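Local atomic coordinates of muramoyltetrapeptide carboxypeptidase (Oxalobacter formigenes OXCC13, PDB entry 6UUK), a protein that probably acts as a serine-type LD-carboxypeptidase of the S66 family, cleaving muramoyl tetrapeptides of the bacterial cell wall. Residues H251-D263 and Y291-L304. Numbering follows the deposited sequence.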
loop_
_atom_site.group_PDB
_atom_site.type_symbol
_atom_site.label_atom_id
_atom_site.label_comp_id
_atom_site.label_asym_id
_atom_site.label_seq_id
_atom_site.Cartn_x
_atom_site.Cartn_y
_atom_site.Cartn_z
ATOM N N HIS B 251 10.878 0.078 5.435
ATOM C CA HIS B 251 12.139 0.403 4.797
ATOM C C HIS B 251 11.955 1.638 3.913
ATOM O O HIS B 251 10.889 1.832 3.324
ATOM C CB HIS B 251 12.626 -0.780 3.964
ATOM C CG HIS B 251 14.099 -0.773 3.688
ATOM N ND1 HIS B 251 14.670 0.003 2.703
ATOM C CD2 HIS B 251 15.115 -1.462 4.258
ATOM C CE1 HIS B 251 15.975 -0.200 2.683
ATOM N NE2 HIS B 251 16.271 -1.087 3.616
ATOM N N PRO B 252 12.973 2.504 3.824
ATOM C CA PRO B 252 12.840 3.736 3.029
ATOM C C PRO B 252 12.392 3.527 1.587
ATOM O O PRO B 252 11.814 4.439 0.987
ATOM C CB PRO B 252 14.250 4.345 3.087
ATOM C CG PRO B 252 15.132 3.296 3.736
ATOM C CD PRO B 252 14.223 2.493 4.599
ATOM N N TYR B 253 12.644 2.348 1.012
ATOM C CA TYR B 253 12.127 2.084 -0.327
ATOM C C TYR B 253 10.620 1.857 -0.299
ATOM O O TYR B 253 9.929 2.178 -1.272
ATOM C CB TYR B 253 12.851 0.893 -0.964
ATOM C CG TYR B 253 12.340 -0.479 -0.569
ATOM C CD1 TYR B 253 11.329 -1.103 -1.292
ATOM C CD2 TYR B 253 12.890 -1.162 0.504
ATOM C CE1 TYR B 253 10.869 -2.358 -0.939
ATOM C CE2 TYR B 253 12.436 -2.418 0.864
ATOM C CZ TYR B 253 11.426 -3.010 0.139
ATOM O OH TYR B 253 10.974 -4.260 0.495
ATOM N N ARG B 254 10.095 1.309 0.800
ATOM C CA ARG B 254 8.648 1.227 0.959
ATOM C C ARG B 254 8.040 2.604 1.182
ATOM O O ARG B 254 6.882 2.837 0.820
ATOM C CB ARG B 254 8.293 0.298 2.119
ATOM C CG ARG B 254 8.953 -1.069 2.056
ATOM C CD ARG B 254 8.591 -1.906 3.274
ATOM N NE ARG B 254 9.327 -3.166 3.315
ATOM C CZ ARG B 254 8.890 -4.305 2.787
ATOM N NH1 ARG B 254 7.715 -4.346 2.174
ATOM N NH2 ARG B 254 9.628 -5.402 2.873
ATOM N N VAL B 255 8.803 3.523 1.775
ATOM C CA VAL B 255 8.328 4.891 1.951
ATOM C C VAL B 255 8.297 5.614 0.610
ATOM O O VAL B 255 7.318 6.290 0.272
ATOM C CB VAL B 255 9.204 5.636 2.973
ATOM C CG1 VAL B 255 8.707 7.060 3.168
ATOM C CG2 VAL B 255 9.228 4.885 4.296
ATOM N N GLU B 256 9.369 5.481 -0.174
ATOM C CA GLU B 256 9.408 6.104 -1.494
ATOM C C GLU B 256 8.350 5.519 -2.419
ATOM O O GLU B 256 7.813 6.230 -3.275
ATOM C CB GLU B 256 10.794 5.933 -2.114
ATOM C CG GLU B 256 11.063 6.836 -3.305
ATOM C CD GLU B 256 12.372 6.506 -3.994
ATOM O OE1 GLU B 256 12.404 5.533 -4.776
ATOM O OE2 GLU B 256 13.371 7.212 -3.744
ATOM N N ARG B 257 8.044 4.231 -2.262
ATOM C CA ARG B 257 7.050 3.588 -3.114
ATOM C C ARG B 257 5.669 4.193 -2.896
ATOM O O ARG B 257 4.995 4.595 -3.852
ATOM C CB ARG B 257 7.035 2.085 -2.841
ATOM C CG ARG B 257 6.076 1.286 -3.703
ATOM C CD ARG B 257 6.189 -0.191 -3.376
ATOM N NE ARG B 257 6.017 -0.437 -1.947
ATOM C CZ ARG B 257 6.311 -1.583 -1.343
ATOM N NH1 ARG B 257 6.800 -2.598 -2.042
ATOM N NH2 ARG B 257 6.121 -1.713 -0.037
HETATM N N MSE B 258 5.234 4.276 -1.643
HETATM C CA MSE B 258 3.922 4.826 -1.322
HETATM C C MSE B 258 3.855 6.322 -1.615
HETATM O O MSE B 258 2.789 6.852 -1.928
HETATM C CB MSE B 258 3.576 4.551 0.141
HETATM C CG MSE B 258 3.368 3.077 0.443
HETATM SE SE MSE B 258 3.028 2.712 2.325
HETATM C CE MSE B 258 2.626 0.809 2.191
ATOM N N LEU B 259 5.000 7.002 -1.513
ATOM C CA LEU B 259 5.052 8.406 -1.904
ATOM C C LEU B 259 4.947 8.567 -3.415
ATOM O O LEU B 259 4.434 9.585 -3.893
ATOM C CB LEU B 259 6.336 9.054 -1.386
ATOM C CG LEU B 259 6.398 9.338 0.116
ATOM C CD1 LEU B 259 7.762 9.884 0.503
ATOM C CD2 LEU B 259 5.295 10.300 0.528
ATOM N N LEU B 260 5.426 7.582 -4.178
ATOM C CA LEU B 260 5.268 7.633 -5.627
ATOM C C LEU B 260 3.822 7.395 -6.041
ATOM O O LEU B 260 3.372 7.950 -7.050
ATOM C CB LEU B 260 6.188 6.614 -6.300
ATOM C CG LEU B 260 7.661 7.011 -6.421
ATOM C CD1 LEU B 260 8.452 5.928 -7.136
ATOM C CD2 LEU B 260 7.797 8.343 -7.143
ATOM N N GLN B 261 3.084 6.579 -5.285
ATOM C CA GLN B 261 1.667 6.392 -5.578
ATOM C C GLN B 261 0.895 7.687 -5.369
ATOM O O GLN B 261 0.026 8.039 -6.175
ATOM C CB GLN B 261 1.087 5.275 -4.711
ATOM C CG GLN B 261 -0.387 5.002 -4.971
ATOM C CD GLN B 261 -0.912 3.822 -4.180
ATOM O OE1 GLN B 261 -0.298 3.392 -3.204
ATOM N NE2 GLN B 261 -2.052 3.288 -4.601
ATOM N N LEU B 262 1.201 8.412 -4.292
ATOM C CA LEU B 262 0.593 9.720 -4.081
ATOM C C LEU B 262 1.060 10.744 -5.106
ATOM O O LEU B 262 0.359 11.735 -5.335
ATOM C CB LEU B 262 0.895 10.224 -2.671
ATOM C CG LEU B 262 0.490 9.291 -1.529
ATOM C CD1 LEU B 262 0.827 9.906 -0.179
ATOM C CD2 LEU B 262 -0.990 8.945 -1.613
ATOM N N ASP B 263 2.223 10.533 -5.723
ATOM C CA ASP B 263 2.686 11.453 -6.754
ATOM C C ASP B 263 2.111 11.097 -8.122
ATOM O O ASP B 263 1.681 11.986 -8.865
ATOM C CB ASP B 263 4.213 11.472 -6.794
ATOM C CG ASP B 263 4.756 12.376 -7.881
ATOM O OD1 ASP B 263 4.578 13.611 -7.783
ATOM O OD2 ASP B 263 5.365 11.850 -8.837
ATOM N N TYR B 291 21.996 3.157 0.296
ATOM C CA TYR B 291 20.619 3.628 0.239
ATOM C C TYR B 291 20.037 3.699 1.644
ATOM O O TYR B 291 20.145 2.745 2.420
ATOM C CB TYR B 291 19.770 2.710 -0.641
ATOM C CG TYR B 291 18.380 3.244 -0.910
ATOM C CD1 TYR B 291 17.314 2.918 -0.081
ATOM C CD2 TYR B 291 18.136 4.079 -1.992
ATOM C CE1 TYR B 291 16.044 3.407 -0.323
ATOM C CE2 TYR B 291 16.869 4.573 -2.242
ATOM C CZ TYR B 291 15.828 4.234 -1.405
ATOM O OH TYR B 291 14.566 4.723 -1.651
ATOM N N ASP B 292 19.419 4.830 1.964
ATOM C CA ASP B 292 18.835 5.044 3.281
ATOM C C ASP B 292 17.766 6.127 3.156
ATOM O O ASP B 292 17.212 6.340 2.070
ATOM C CB ASP B 292 19.931 5.400 4.300
ATOM C CG ASP B 292 20.865 6.484 3.797
ATOM O OD1 ASP B 292 20.618 7.021 2.696
ATOM O OD2 ASP B 292 21.848 6.795 4.498
ATOM N N PHE B 293 17.474 6.809 4.265
ATOM C CA PHE B 293 16.472 7.867 4.236
ATOM C C PHE B 293 16.996 9.115 3.540
ATOM O O PHE B 293 16.230 9.814 2.868
ATOM C CB PHE B 293 16.018 8.200 5.658
ATOM C CG PHE B 293 14.662 8.842 5.729
ATOM C CD1 PHE B 293 13.531 8.075 5.947
ATOM C CD2 PHE B 293 14.517 10.212 5.579
ATOM C CE1 PHE B 293 12.280 8.658 6.015
ATOM C CE2 PHE B 293 13.268 10.803 5.644
ATOM C CZ PHE B 293 12.150 10.023 5.863
ATOM N N ASN B 294 18.291 9.410 3.681
ATOM C CA ASN B 294 18.854 10.589 3.032
ATOM C C ASN B 294 18.895 10.423 1.518
ATOM O O ASN B 294 18.572 11.358 0.777
ATOM C CB ASN B 294 20.253 10.873 3.576
ATOM C CG ASN B 294 20.241 11.299 5.030
ATOM O OD1 ASN B 294 19.301 11.946 5.494
ATOM N ND2 ASN B 294 21.289 10.939 5.760
ATOM N N ALA B 295 19.291 9.239 1.041
ATOM C CA ALA B 295 19.319 8.996 -0.397
ATOM C C ALA B 295 17.917 8.977 -0.988
ATOM O O ALA B 295 17.734 9.323 -2.161
ATOM C CB ALA B 295 20.040 7.682 -0.695
HETATM N N MSE B 296 16.922 8.580 -0.201
HETATM C CA MSE B 296 15.537 8.580 -0.652
HETATM C C MSE B 296 14.981 9.999 -0.650
HETATM O O MSE B 296 14.255 10.396 -1.562
HETATM C CB MSE B 296 14.685 7.669 0.235
HETATM C CG MSE B 296 13.232 7.552 -0.195
HETATM SE SE MSE B 296 12.059 8.917 0.563
HETATM C CE MSE B 296 12.150 8.383 2.435
ATOM N N LEU B 297 15.330 10.759 0.391
ATOM C CA LEU B 297 14.861 12.137 0.494
ATOM C C LEU B 297 15.443 13.003 -0.615
ATOM O O LEU B 297 14.755 13.880 -1.153
ATOM C CB LEU B 297 15.218 12.706 1.868
ATOM C CG LEU B 297 14.720 14.112 2.197
ATOM C CD1 LEU B 297 13.201 14.143 2.259
ATOM C CD2 LEU B 297 15.326 14.593 3.506
ATOM N N SER B 298 16.710 12.776 -0.971
ATOM C CA SER B 298 17.320 13.537 -2.055
ATOM C C SER B 298 16.692 13.184 -3.397
ATOM O O SER B 298 16.484 14.062 -4.242
ATOM C CB SER B 298 18.828 13.292 -2.084
ATOM O OG SER B 298 19.446 14.040 -3.117
ATOM N N TRP B 299 16.384 11.902 -3.613
ATOM C CA TRP B 299 15.699 11.506 -4.837
ATOM C C TRP B 299 14.257 11.997 -4.850
ATOM O O TRP B 299 13.717 12.302 -5.919
ATOM C CB TRP B 299 15.744 9.987 -5.000
ATOM C CG TRP B 299 15.241 9.509 -6.329
ATOM C CD1 TRP B 299 15.984 9.264 -7.446
ATOM C CD2 TRP B 299 13.881 9.219 -6.680
ATOM N NE1 TRP B 299 15.172 8.841 -8.471
ATOM C CE2 TRP B 299 13.877 8.805 -8.026
ATOM C CE3 TRP B 299 12.668 9.272 -5.987
ATOM C CZ2 TRP B 299 12.708 8.444 -8.693
ATOM C CZ3 TRP B 299 11.509 8.913 -6.650
ATOM C CH2 TRP B 299 11.537 8.504 -7.989
ATOM N N LEU B 300 13.624 12.076 -3.678
ATOM C CA LEU B 300 12.253 12.570 -3.607
ATOM C C LEU B 300 12.187 14.057 -3.936
ATOM O O LEU B 300 11.315 14.492 -4.697
ATOM C CB LEU B 300 11.674 12.303 -2.218
ATOM C CG LEU B 300 10.209 12.683 -2.002
ATOM C CD1 LEU B 300 9.290 11.717 -2.734
ATOM C CD2 LEU B 300 9.877 12.731 -0.518
ATOM N N ARG B 301 13.103 14.850 -3.374
ATOM C CA ARG B 301 13.101 16.285 -3.637
ATOM C C ARG B 301 13.469 16.596 -5.082
ATOM O O ARG B 301 13.025 17.612 -5.626
ATOM C CB ARG B 301 14.054 16.991 -2.673
ATOM C CG ARG B 301 13.557 17.012 -1.235
ATOM C CD ARG B 301 14.643 17.447 -0.268
ATOM N NE ARG B 301 14.123 17.619 1.086
ATOM C CZ ARG B 301 14.881 17.807 2.161
ATOM N NH1 ARG B 301 16.202 17.837 2.047
ATOM N NH2 ARG B 301 14.320 17.956 3.352
ATOM N N SER B 302 14.273 15.740 -5.718
ATOM C CA SER B 302 14.572 15.931 -7.133
ATOM C C SER B 302 13.378 15.573 -8.008
ATOM O O SER B 302 13.171 16.192 -9.057
ATOM C CB SER B 302 15.792 15.101 -7.532
ATOM O OG SER B 302 16.945 15.509 -6.816
ATOM N N ARG B 303 12.582 14.585 -7.592
ATOM C CA ARG B 303 11.406 14.194 -8.361
ATOM C C ARG B 303 10.237 15.141 -8.116
ATOM O O ARG B 303 9.605 15.616 -9.066
ATOM C CB ARG B 303 11.011 12.755 -8.018
ATOM C CG ARG B 303 9.568 12.400 -8.361
ATOM C CD ARG B 303 9.323 12.399 -9.863
ATOM N NE ARG B 303 9.847 11.198 -10.506
ATOM C CZ ARG B 303 9.127 10.105 -10.742
ATOM N NH1 ARG B 303 7.851 10.062 -10.387
ATOM N NH2 ARG B 303 9.683 9.056 -11.333
ATOM N N LEU B 304 9.937 15.426 -6.851
ATOM C CA LEU B 304 8.774 16.239 -6.527
ATOM C C LEU B 304 8.987 17.692 -6.935
ATOM O O LEU B 304 10.114 18.196 -6.974
ATOM C CB LEU B 304 8.466 16.163 -5.032
ATOM C CG LEU B 304 8.061 14.799 -4.474
ATOM C CD1 LEU B 304 7.499 14.950 -3.068
ATOM C CD2 LEU B 304 7.059 14.113 -5.391
#
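Glu-256 OE2 is gripped by Tyr-291 OH, through a weak hydrogen bond of 3.5 Å, and by a salt bridge to Arg-131 of the second subunit. OE1 is hydrogen-bonded to Tyr-127 of the second subunit, so this buried charge is met mainly across the dimer interface. Above the indole plane, near its rim, Glu-256 OE2 also comes within 3.1 Å of Trp-299 CE3. With CG anti to the backbone N (chi1 -165°) and the chain extended beyond it, Glu-256 reaches past Met-296, whose CG is 3.5 Å from Glu-256 CB. The indole has Glu-256 OE1 over one face and Arg-303 CB over the other, both toward the rim, while Leu-260 CD2 meets its edge 3.8 Å from CZ3; NE1 is hydrogen-bonded to Asp-101 OD2 of the second subunit. Arg-131 also makes a cation-pi contact with the indole, which is likely to make the carboxylate's place there tolerable. Were Trp-299 replaced by an alanine, Leu-260 CD2 would probably face a gap, Arg-131 lose its cation-pi partner and Asp-101 this donor.

Between the two helices, farther along, Val-255 CG1 touches CE of Met-296, modelled as selenomethionine, and Leu-259 CD1 meets Leu-300 CD2 at 3.7 Å, the leucines crossing nearly at right angles. Toward the C-terminal ends, Asp-263 OD2 makes a weak salt bridge, 3.4 Å long, to Arg-303 NH1 at the guanidinium edge, carboxylate and guanidinium planes 50° apart.

The axes of helices 252-263 and 293-303 run nearly parallel, 20° apart at 9.7 Å, as befits successive helices in a beta-alpha-beta-alpha-beta run with parallel strands 242-248, 273-280 and 308-310. Val-255, Phe-293 and Leu-304 pack on the middle strand, Leu-297 bridges from it to 308-310, and helix 223-228 borders Val-255.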